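Local coordinates for protein catechol O-methyltransferase (Niastella koreensis, PDB 7CVW) that catalyses magnesium-dependent transfer of a methyl group from S-adenosyl-L-methionine to catechol-like compounds, methylating protocatechuic acid at the meta and para hydroxyls in equal proportion, at residues G18-A23 / V41-G46; K100-A105 / S109-R114; D139-K142 / E147-Q150. One frame throughout, in Å; residues are numbered along the deposited sequence.

Contact 1 of 3, residues G18-A23 / V41-G46; sequences GYEDDA and VSPNQG. With SAH (S-adenosyl-L-homocysteine), chain E.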
loop_
_atom_site.group_PDB
_atom_site.type_symbol
_atom_site.label_atom_id
_atom_site.label_comp_id
_atom_site.label_asym_id
_atom_site.label_seq_id
_atom_site.Cartn_x
_atom_site.Cartn_y
_atom_site.Cartn_z
ATOM N N GLY A 18 -4.251 -13.979 -4.945
ATOM C CA GLY A 18 -5.585 -13.517 -4.511
ATOM C C GLY A 18 -6.581 -14.651 -4.386
ATOM O O GLY A 18 -7.750 -14.452 -4.716
ATOM N N TYR A 19 -6.136 -15.819 -3.919
ATOM C CA TYR A 19 -7.034 -16.981 -3.736
ATOM C C TYR A 19 -8.170 -16.628 -2.762
ATOM O O TYR A 19 -7.951 -16.110 -1.647
ATOM C CB TYR A 19 -6.268 -18.210 -3.248
ATOM C CG TYR A 19 -7.206 -19.358 -2.973
ATOM C CD1 TYR A 19 -7.818 -20.052 -3.998
ATOM C CD2 TYR A 19 -7.580 -19.639 -1.679
ATOM C CE1 TYR A 19 -8.731 -21.063 -3.733
ATOM C CE2 TYR A 19 -8.472 -20.661 -1.386
ATOM C CZ TYR A 19 -9.045 -21.381 -2.419
ATOM O OH TYR A 19 -9.981 -22.344 -2.135
ATOM N N GLU A 20 -9.390 -16.982 -3.174
ATOM C CA GLU A 20 -10.639 -16.791 -2.401
ATOM C C GLU A 20 -11.232 -18.152 -2.035
ATOM O O GLU A 20 -11.627 -18.897 -2.947
ATOM C CB GLU A 20 -11.659 -16.042 -3.235
ATOM C CG GLU A 20 -11.249 -14.619 -3.567
ATOM C CD GLU A 20 -12.230 -14.012 -4.546
ATOM O OE1 GLU A 20 -12.112 -14.288 -5.767
ATOM O OE2 GLU A 20 -13.171 -13.324 -4.083
ATOM N N ASP A 21 -11.358 -18.411 -0.739
ATOM C CA ASP A 21 -11.995 -19.640 -0.204
ATOM C C ASP A 21 -13.526 -19.567 -0.321
ATOM O O ASP A 21 -14.094 -18.555 -0.814
ATOM C CB ASP A 21 -11.575 -19.867 1.244
ATOM C CG ASP A 21 -12.276 -18.937 2.219
ATOM O OD1 ASP A 21 -12.519 -17.749 1.861
ATOM O OD2 ASP A 21 -12.621 -19.417 3.294
ATOM N N ASP A 22 -14.200 -20.609 0.141
ATOM C CA ASP A 22 -15.674 -20.676 0.040
ATOM C C ASP A 22 -16.318 -19.477 0.751
ATOM O O ASP A 22 -17.294 -18.976 0.235
ATOM C CB ASP A 22 -16.220 -21.961 0.665
ATOM C CG ASP A 22 -17.741 -22.032 0.741
ATOM O OD1 ASP A 22 -18.366 -22.051 -0.318
ATOM O OD2 ASP A 22 -18.280 -22.041 1.865
ATOM N N ALA A 23 -15.835 -19.055 1.923
ATOM C CA ALA A 23 -16.515 -17.979 2.682
ATOM C C ALA A 23 -16.475 -16.666 1.891
ATOM O O ALA A 23 -17.487 -15.936 1.912
ATOM C CB ALA A 23 -15.912 -17.813 4.039
ATOM N N VAL A 41 -14.844 -4.480 -2.126
ATOM C CA VAL A 41 -13.438 -4.407 -2.617
ATOM C C VAL A 41 -13.160 -5.625 -3.518
ATOM O O VAL A 41 -13.812 -6.681 -3.403
ATOM C CB VAL A 41 -12.390 -4.311 -1.499
ATOM C CG1 VAL A 41 -12.556 -3.002 -0.738
ATOM C CG2 VAL A 41 -12.408 -5.521 -0.564
ATOM N N SER A 42 -12.197 -5.477 -4.416
ATOM C CA SER A 42 -11.770 -6.594 -5.292
ATOM C C SER A 42 -10.981 -7.596 -4.461
ATOM O O SER A 42 -10.503 -7.272 -3.365
ATOM C CB SER A 42 -10.928 -6.069 -6.417
ATOM O OG SER A 42 -9.674 -5.605 -5.913
ATOM N N PRO A 43 -10.815 -8.842 -4.935
ATOM C CA PRO A 43 -9.970 -9.813 -4.245
ATOM C C PRO A 43 -8.571 -9.268 -3.916
ATOM O O PRO A 43 -8.092 -9.419 -2.806
ATOM C CB PRO A 43 -9.930 -10.995 -5.239
ATOM C CG PRO A 43 -11.269 -10.896 -5.940
ATOM C CD PRO A 43 -11.469 -9.409 -6.125
ATOM N N ASN A 44 -7.933 -8.598 -4.883
ATOM C CA ASN A 44 -6.541 -8.145 -4.654
ATOM C C ASN A 44 -6.549 -6.972 -3.676
ATOM O O ASN A 44 -5.562 -6.811 -2.951
ATOM C CB ASN A 44 -5.839 -7.786 -5.954
ATOM C CG ASN A 44 -5.549 -8.981 -6.843
ATOM O OD1 ASN A 44 -5.295 -10.076 -6.338
ATOM N ND2 ASN A 44 -5.581 -8.732 -8.142
ATOM N N GLN A 45 -7.589 -6.129 -3.689
ATOM C CA GLN A 45 -7.723 -5.058 -2.677
ATOM C C GLN A 45 -7.951 -5.681 -1.294
ATOM O O GLN A 45 -7.398 -5.162 -0.289
ATOM C CB GLN A 45 -8.840 -4.089 -3.040
ATOM C CG GLN A 45 -8.526 -3.265 -4.261
ATOM C CD GLN A 45 -9.717 -2.506 -4.772
ATOM O OE1 GLN A 45 -10.817 -2.612 -4.227
ATOM N NE2 GLN A 45 -9.526 -1.809 -5.890
ATOM N N GLY A 46 -8.738 -6.762 -1.227
ATOM C CA GLY A 46 -8.947 -7.508 0.024
ATOM C C GLY A 46 -7.635 -8.005 0.586
ATOM O O GLY A 46 -7.367 -7.786 1.766
HETATM N N SAH E . -16.470 -2.350 2.669
HETATM C CA SAH E . -17.437 -3.149 1.889
HETATM C CB SAH E . -18.266 -2.246 0.963
HETATM C CG SAH E . -19.053 -1.192 1.668
HETATM S SD SAH E . -20.257 -0.563 0.428
HETATM C C SAH E . -16.621 -4.163 1.085
HETATM O O SAH E . -16.967 -5.289 1.099
HETATM O OXT SAH E . -15.701 -3.722 0.486
HETATM C "C5'" SAH E . -20.968 0.833 1.357
HETATM C "C4'" SAH E . -21.814 0.360 2.507
HETATM O "O4'" SAH E . -22.041 1.503 3.340
HETATM C "C3'" SAH E . -23.218 -0.179 2.153
HETATM O "O3'" SAH E . -23.467 -1.454 2.715
HETATM C "C2'" SAH E . -24.172 0.869 2.731
HETATM O "O2'" SAH E . -25.402 0.348 3.157
HETATM C "C1'" SAH E . -23.328 1.398 3.874
HETATM N N9 SAH E . -23.731 2.690 4.382
HETATM C C8 SAH E . -24.360 3.697 3.711
HETATM N N7 SAH E . -24.623 4.728 4.466
HETATM C C5 SAH E . -24.140 4.382 5.711
HETATM C C6 SAH E . -24.105 5.056 6.948
HETATM N N6 SAH E . -24.615 6.255 7.141
HETATM N N1 SAH E . -23.559 4.417 7.985
HETATM C C2 SAH E . -23.058 3.198 7.787
HETATM N N3 SAH E . -23.052 2.466 6.687
HETATM C C4 SAH E . -23.585 3.125 5.665
#
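Gly18 and Asn44 bring the two backbones closest together, their CA atoms 5.5 Å apart, where the loop leading to helix 22-34 passes the first turn of helix 43-55. Asn44 OD1 lies 3.9 Å from Gly18 CA, a packing contact, while the other branch of that amide, ND2, is hydrogen-bonded to Asp10. Further along the loop, Glu20 meets Pro43. Pro43 CG is 3.5 Å from Glu20 CD and nearly as close to both carboxylate oxygens, so the corner of the pyrrolidine ring sits over the flat side of the carboxylate rather than at its edge. Glu20 gets there with CG anti to its carbonyl carbon (chi1 -65°) and an extended chain beyond. Its OE2 is tied to Tyr70 OH, and Tyr70 also touches Pro43; the carboxylate is thereby anchored while the proline covers its face. Within 41-46, Ser42 begins the helix. Its OG accepts from Gln45 N at 3.1 Å. In return Gln45 OE1 takes the Ser42 N-H at 3.2 Å, with the donor lying 55° out of the amide carbonyl plane. One residue earlier, Val41 N gives its N-H to SAH OXT at 2.9 Å, and Val41 CG1 packs on the same oxygen. The reciprocal Ser42-Gln45 pair is a capping box. It caps the start of helix 43-55, with Val41, an S-adenosyl-L-methionine-binding residue, just before the N-cap, at the carboxylate end of the methyl-donor pocket of this class I methyltransferase.

Contact 2 of 3, residues K100-A105 / S109-R114; sequences KNIDRA and SQVQIR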
loop_
_atom_site.group_PDB
_atom_site.type_symbol
_atom_site.label_atom_id
_atom_site.label_comp_id
_atom_site.label_asym_id
_atom_site.label_seq_id
_atom_site.Cartn_x
_atom_site.Cartn_y
_atom_site.Cartn_z
ATOM N N LYS A 100 -24.623 -13.460 8.341
ATOM C CA LYS A 100 -24.638 -14.855 7.833
ATOM C C LYS A 100 -23.268 -15.176 7.229
ATOM O O LYS A 100 -22.749 -16.291 7.428
ATOM C CB LYS A 100 -25.740 -15.048 6.794
ATOM C CG LYS A 100 -25.913 -16.481 6.306
ATOM C CD LYS A 100 -27.144 -16.661 5.436
ATOM C CE LYS A 100 -26.920 -17.641 4.305
ATOM N NZ LYS A 100 -28.149 -18.408 3.990
ATOM N N ASN A 101 -22.687 -14.234 6.487
ATOM C CA ASN A 101 -21.410 -14.457 5.772
ATOM C C ASN A 101 -20.254 -14.564 6.777
ATOM O O ASN A 101 -19.331 -15.395 6.587
ATOM C CB ASN A 101 -21.193 -13.357 4.738
ATOM C CG ASN A 101 -22.208 -13.370 3.615
ATOM O OD1 ASN A 101 -22.827 -14.398 3.325
ATOM N ND2 ASN A 101 -22.330 -12.249 2.923
ATOM N N ILE A 102 -20.286 -13.742 7.822
ATOM C CA ILE A 102 -19.287 -13.767 8.932
ATOM C C ILE A 102 -19.409 -15.105 9.689
ATOM O O ILE A 102 -18.394 -15.712 10.040
ATOM C CB ILE A 102 -19.542 -12.552 9.848
ATOM C CG1 ILE A 102 -19.046 -11.243 9.218
ATOM C CG2 ILE A 102 -19.016 -12.785 11.267
ATOM C CD1 ILE A 102 -17.615 -11.208 8.809
ATOM N N ASP A 103 -20.632 -15.571 9.899
ATOM C CA ASP A 103 -20.893 -16.848 10.606
ATOM C C ASP A 103 -20.304 -17.980 9.760
ATOM O O ASP A 103 -19.630 -18.866 10.328
ATOM C CB ASP A 103 -22.387 -17.019 10.873
ATOM C CG ASP A 103 -23.009 -16.053 11.875
ATOM O OD1 ASP A 103 -22.271 -15.332 12.556
ATOM O OD2 ASP A 103 -24.257 -16.030 11.951
ATOM N N ARG A 104 -20.530 -17.954 8.443
ATOM C CA ARG A 104 -20.033 -18.997 7.517
ATOM C C ARG A 104 -18.505 -19.015 7.603
ATOM O O ARG A 104 -17.914 -20.113 7.546
ATOM C CB ARG A 104 -20.474 -18.724 6.077
ATOM C CG ARG A 104 -20.115 -19.844 5.109
ATOM C CD ARG A 104 -20.473 -19.532 3.684
ATOM N NE ARG A 104 -21.912 -19.459 3.545
ATOM C CZ ARG A 104 -22.640 -18.338 3.448
ATOM N NH1 ARG A 104 -22.077 -17.141 3.423
ATOM N NH2 ARG A 104 -23.955 -18.416 3.345
ATOM N N ALA A 105 -17.874 -17.845 7.718
ATOM C CA ALA A 105 -16.396 -17.720 7.770
ATOM C C ALA A 105 -15.867 -18.119 9.164
ATOM O O ALA A 105 -14.627 -18.104 9.356
ATOM C CB ALA A 105 -15.974 -16.327 7.398
ATOM N N SER A 109 -17.260 -14.809 16.675
ATOM C CA SER A 109 -16.697 -14.443 17.999
ATOM C C SER A 109 -15.872 -13.155 17.908
ATOM O O SER A 109 -15.695 -12.491 18.955
ATOM C CB SER A 109 -15.858 -15.571 18.569
ATOM O OG SER A 109 -16.682 -16.697 18.792
ATOM N N GLN A 110 -15.328 -12.838 16.730
ATOM C CA GLN A 110 -14.318 -11.757 16.583
ATOM C C GLN A 110 -14.891 -10.524 15.876
ATOM O O GLN A 110 -14.224 -9.480 15.895
ATOM C CB GLN A 110 -13.112 -12.277 15.820
ATOM C CG GLN A 110 -12.296 -13.283 16.629
ATOM C CD GLN A 110 -11.402 -14.045 15.692
ATOM O OE1 GLN A 110 -11.856 -14.928 14.962
ATOM N NE2 GLN A 110 -10.125 -13.691 15.695
ATOM N N VAL A 111 -16.039 -10.630 15.238
ATOM C CA VAL A 111 -16.577 -9.501 14.440
ATOM C C VAL A 111 -17.883 -9.085 15.083
ATOM O O VAL A 111 -18.745 -9.939 15.236
ATOM C CB VAL A 111 -16.742 -9.876 12.961
ATOM C CG1 VAL A 111 -17.436 -8.763 12.180
ATOM C CG2 VAL A 111 -15.386 -10.233 12.352
ATOM N N GLN A 112 -18.033 -7.795 15.356
ATOM C CA GLN A 112 -19.288 -7.212 15.848
ATOM C C GLN A 112 -19.840 -6.293 14.759
ATOM O O GLN A 112 -19.160 -5.313 14.398
ATOM C CB GLN A 112 -19.086 -6.439 17.138
ATOM C CG GLN A 112 -20.408 -5.883 17.641
ATOM C CD GLN A 112 -20.255 -5.075 18.901
ATOM O OE1 GLN A 112 -19.475 -4.124 18.971
ATOM N NE2 GLN A 112 -21.039 -5.444 19.903
ATOM N N ILE A 113 -21.025 -6.605 14.254
ATOM C CA ILE A 113 -21.728 -5.744 13.274
ATOM C C ILE A 113 -22.666 -4.850 14.063
ATOM O O ILE A 113 -23.491 -5.388 14.789
ATOM C CB ILE A 113 -22.497 -6.542 12.218
ATOM C CG1 ILE A 113 -21.563 -7.498 11.478
ATOM C CG2 ILE A 113 -23.219 -5.589 11.280
ATOM C CD1 ILE A 113 -22.273 -8.544 10.662
ATOM N N ARG A 114 -22.541 -3.535 13.908
ATOM C CA ARG A 114 -23.451 -2.584 14.579
ATOM C C ARG A 114 -24.333 -1.960 13.511
ATOM O O ARG A 114 -23.778 -1.376 12.539
ATOM C CB ARG A 114 -22.646 -1.526 15.315
ATOM C CG ARG A 114 -21.912 -2.058 16.528
ATOM C CD ARG A 114 -22.120 -0.995 17.554
ATOM N NE ARG A 114 -21.130 -1.172 18.539
ATOM C CZ ARG A 114 -20.906 -0.336 19.521
ATOM N NH1 ARG A 114 -21.609 0.778 19.686
ATOM N NH2 ARG A 114 -19.946 -0.662 20.345
#
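In the beta-alpha-beta unit made by strand 84-89, helix 92-104 and strand 111-115, Ile102 on the helix packs its side chain onto Val111 and Ile113 of the second strand. The nearest CA atoms, those of Ile102 and Val111, are 7.5 Å apart, a spacing filled by apolar side chains. Ile102 applies two branches to Val111. Its CG2 methyl rests 4.1 Å from Val111 CB, and its CD1 end lies 4.2 Å from Val111 CG1, so both branches of the isoleucine lie against the valine and the two side chains cross at about a right angle. Val111 CG1 stands opposite the backbone N (chi1 174°), the setting that presents this methyl to both CG1 and CD1 of Ile102. Ile113 makes a lighter contact from two residues further on, its CD1 reaching 4.4 Å from Ile102 CG1. Some polar groups also pair within a segment. Arg104 NH1 donates to Asn101 OD1 at 2.8 Å, one helical turn back; the acceptor lies in the guanidinium plane, though the donor is tilted 24° from the plane of the amide carbonyl. Asn101 ND2 is held by Ala68 O and Ser30 OG. A weak, long bond of 3.4 Å joins Arg114 NE to Gln112 OE1, while Arg114 NH2 has Glu128 as its salt-bridge partner. Beyond the pair, helix 70-76 packs against both Ile102 and Val111 through Thr72. Strand 111-115, outermost in the sheet of this chain, is bonded along its backbone to the parallel strand 84-89, and helix 22-34 lies against Asn101, Arg104 and Ala105.

Contact 3 of 3, residues D139-K142 / E147-Q150; sequences DADK and EYFQ. With MG (magnesium ion), chain C; SAH (S-adenosyl-L-homocysteine), chain E.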
loop_
_atom_site.group_PDB
_atom_site.type_symbol
_atom_site.label_atom_id
_atom_site.label_comp_id
_atom_site.label_asym_id
_atom_site.label_seq_id
_atom_site.Cartn_x
_atom_site.Cartn_y
_atom_site.Cartn_z
ATOM N N ASP A 139 -15.393 3.221 4.550
ATOM C CA ASP A 139 -15.930 2.741 3.256
ATOM C C ASP A 139 -17.452 2.739 3.281
ATOM O O ASP A 139 -18.043 1.857 2.683
ATOM C CB ASP A 139 -15.357 1.373 2.902
ATOM C CG ASP A 139 -15.554 1.064 1.433
ATOM O OD1 ASP A 139 -15.638 2.066 0.635
ATOM O OD2 ASP A 139 -15.628 -0.173 1.090
ATOM N N ALA A 140 -18.056 3.759 3.877
ATOM C CA ALA A 140 -19.533 3.765 3.952
ATOM C C ALA A 140 -20.083 4.765 2.931
ATOM O O ALA A 140 -19.664 4.718 1.830
ATOM C CB ALA A 140 -19.962 4.121 5.356
ATOM N N ASP A 141 -21.079 5.555 3.326
ATOM C CA ASP A 141 -21.544 6.635 2.429
ATOM C C ASP A 141 -20.409 7.641 2.246
ATOM O O ASP A 141 -19.538 7.742 3.135
ATOM C CB ASP A 141 -22.846 7.243 2.944
ATOM C CG ASP A 141 -22.840 7.658 4.410
ATOM O OD1 ASP A 141 -22.031 7.122 5.185
ATOM O OD2 ASP A 141 -23.651 8.534 4.770
ATOM N N LYS A 142 -20.417 8.331 1.109
ATOM C CA LYS A 142 -19.232 9.104 0.670
ATOM C C LYS A 142 -19.271 10.560 1.123
ATOM O O LYS A 142 -18.246 11.104 1.526
ATOM C CB LYS A 142 -19.046 8.910 -0.836
ATOM C CG LYS A 142 -19.105 7.455 -1.288
ATOM C CD LYS A 142 -18.112 6.546 -0.541
ATOM C CE LYS A 142 -18.148 5.102 -1.014
ATOM N NZ LYS A 142 -17.617 4.147 -0.006
ATOM N N GLU A 147 -16.099 13.988 7.945
ATOM C CA GLU A 147 -16.473 13.913 9.372
ATOM C C GLU A 147 -16.119 12.541 9.951
ATOM O O GLU A 147 -15.705 12.462 11.095
ATOM C CB GLU A 147 -17.951 14.223 9.524
ATOM C CG GLU A 147 -18.229 15.694 9.278
ATOM C CD GLU A 147 -17.978 16.180 7.864
ATOM O OE1 GLU A 147 -18.559 15.589 6.920
ATOM O OE2 GLU A 147 -17.184 17.167 7.711
ATOM N N TYR A 148 -16.259 11.477 9.174
ATOM C CA TYR A 148 -15.861 10.128 9.631
ATOM C C TYR A 148 -14.373 10.139 10.027
ATOM O O TYR A 148 -13.978 9.505 11.033
ATOM C CB TYR A 148 -16.168 9.091 8.554
ATOM C CG TYR A 148 -17.615 8.842 8.257
ATOM C CD1 TYR A 148 -18.601 9.119 9.190
ATOM C CD2 TYR A 148 -17.986 8.258 7.050
ATOM C CE1 TYR A 148 -19.927 8.821 8.930
ATOM C CE2 TYR A 148 -19.309 7.963 6.774
ATOM C CZ TYR A 148 -20.273 8.247 7.725
ATOM O OH TYR A 148 -21.580 7.979 7.486
ATOM N N PHE A 149 -13.547 10.833 9.253
ATOM C CA PHE A 149 -12.099 10.894 9.521
ATOM C C PHE A 149 -11.854 11.603 10.863
ATOM O O PHE A 149 -10.983 11.164 11.626
ATOM C CB PHE A 149 -11.355 11.580 8.388
ATOM C CG PHE A 149 -9.865 11.375 8.414
ATOM C CD1 PHE A 149 -9.301 10.249 7.838
ATOM C CD2 PHE A 149 -9.030 12.290 9.036
ATOM C CE1 PHE A 149 -7.927 10.054 7.815
ATOM C CE2 PHE A 149 -7.655 12.091 9.020
ATOM C CZ PHE A 149 -7.106 10.978 8.419
ATOM N N GLN A 150 -12.609 12.658 11.175
ATOM C CA GLN A 150 -12.425 13.363 12.466
ATOM C C GLN A 150 -12.774 12.428 13.618
ATOM O O GLN A 150 -12.057 12.402 14.597
ATOM C CB GLN A 150 -13.272 14.630 12.541
ATOM C CG GLN A 150 -13.060 15.573 11.369
ATOM C CD GLN A 150 -11.619 15.876 11.048
ATOM O OE1 GLN A 150 -10.803 16.131 11.933
ATOM N NE2 GLN A 150 -11.300 15.825 9.760
HETATM MG MG MG C . -15.661 0.808 -1.386
HETATM N N SAH E . -16.470 -2.350 2.669
HETATM C CA SAH E . -17.437 -3.149 1.889
HETATM C CB SAH E . -18.266 -2.246 0.963
HETATM C CG SAH E . -19.053 -1.192 1.668
HETATM S SD SAH E . -20.257 -0.563 0.428
HETATM C C SAH E . -16.621 -4.163 1.085
HETATM O O SAH E . -16.967 -5.289 1.099
HETATM O OXT SAH E . -15.701 -3.722 0.486
HETATM C "C5'" SAH E . -20.968 0.833 1.357
HETATM C "C4'" SAH E . -21.814 0.360 2.507
HETATM O "O4'" SAH E . -22.041 1.503 3.340
HETATM C "C3'" SAH E . -23.218 -0.179 2.153
HETATM O "O3'" SAH E . -23.467 -1.454 2.715
HETATM C "C2'" SAH E . -24.172 0.869 2.731
HETATM O "O2'" SAH E . -25.402 0.348 3.157
HETATM C "C1'" SAH E . -23.328 1.398 3.874
HETATM N N9 SAH E . -23.731 2.690 4.382
HETATM C C8 SAH E . -24.360 3.697 3.711
HETATM N N7 SAH E . -24.623 4.728 4.466
HETATM C C5 SAH E . -24.140 4.382 5.711
HETATM C C6 SAH E . -24.105 5.056 6.948
HETATM N N6 SAH E . -24.615 6.255 7.141
HETATM N N1 SAH E . -23.559 4.417 7.985
HETATM C C2 SAH E . -23.058 3.198 7.787
HETATM N N3 SAH E . -23.052 2.466 6.687
HETATM C C4 SAH E . -23.585 3.125 5.665
HETATM O O HOH W 1 -18.081 1.390 -1.146
HETATM O O HOH W 2 -15.765 -1.565 -1.594
#
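Tyr148 and Asp141 form the tight end of this contact: the phenol OH donates to Asp141 OD1 over only 2.5 Å, a very short hydrogen bond. OD1 approaches at the edge of the ring, in its plane, whereas the carboxylate as a whole is turned 50° from the ring. The second oxygen does not share the bond, since Asp141 OD2 lies 3.5 Å from Tyr148 OH at a poor angle. With chi1 at 50°, Asp141 CG sits between its backbone N and carbonyl carbon, which carries the carboxylate to the phenol. Behind the bond, Ala140 CB packs 4.1 Å from Tyr148 CE2, and both side chains also rest on Leu64. The adenine borders this buried corner: Asp141 CB is 3.4 Å from SAH N7, and Ala140 CB touches the base near N3 and C4. The loop follows strand 133-138 in the parallel part of the Rossmann-like sheet and leads into helix 145-154, so one short turn serves both adenine and metal. At its start the packing gives way to ions and water. The CB atoms of Asp139 and Lys142 point away from residues 147-150, and neither side chain touches them. The Asp139 carboxylate grips the magnesium ion through both oxygens, OD1 at 2.4 Å and OD2 more loosely at 2.7 Å, joined by two waters and by Asp165 and Asn166. OD2 also accepts from the amino group SAH N at 2.8 Å. Lys142, its chain bent at chi2, folds back over the loop. Its NZ donates to Ala140 O at 2.8 Å, in the carbonyl plane, and forms a salt bridge with Asp139 OD1 whose hydrogen bond is weak. NZ is also bonded to Tyr145 OH, Asn166 OD1 and water 1, a magnesium ligand on this wetter side.

How the contacts relate
The contacts follow one another along the chain without overlap, all within a single Rossmann-like methyltransferase domain. Contacts 1 and 2 have centres about 17 Å apart and touch: Ala23 CB, on helix 22-34, lies 3.7 Å from Ala105 CB, just after helix 92-104. Contact 3 stands apart, its centre about 24 Å from contact 1 and 22 Å from contact 2, and contacts 1 and 3 lie on opposite sides of the chain's centre. S-adenosyl-L-homocysteine touches both, although their nearest atoms are about 5 Å apart, its carboxylate at contact 1, its amino group and adenine at contact 3. Contact 2 belongs to the sheet's outer edge, although strand 84-89 beside it ends in S-adenosyl-L-methionine-binding Glu89.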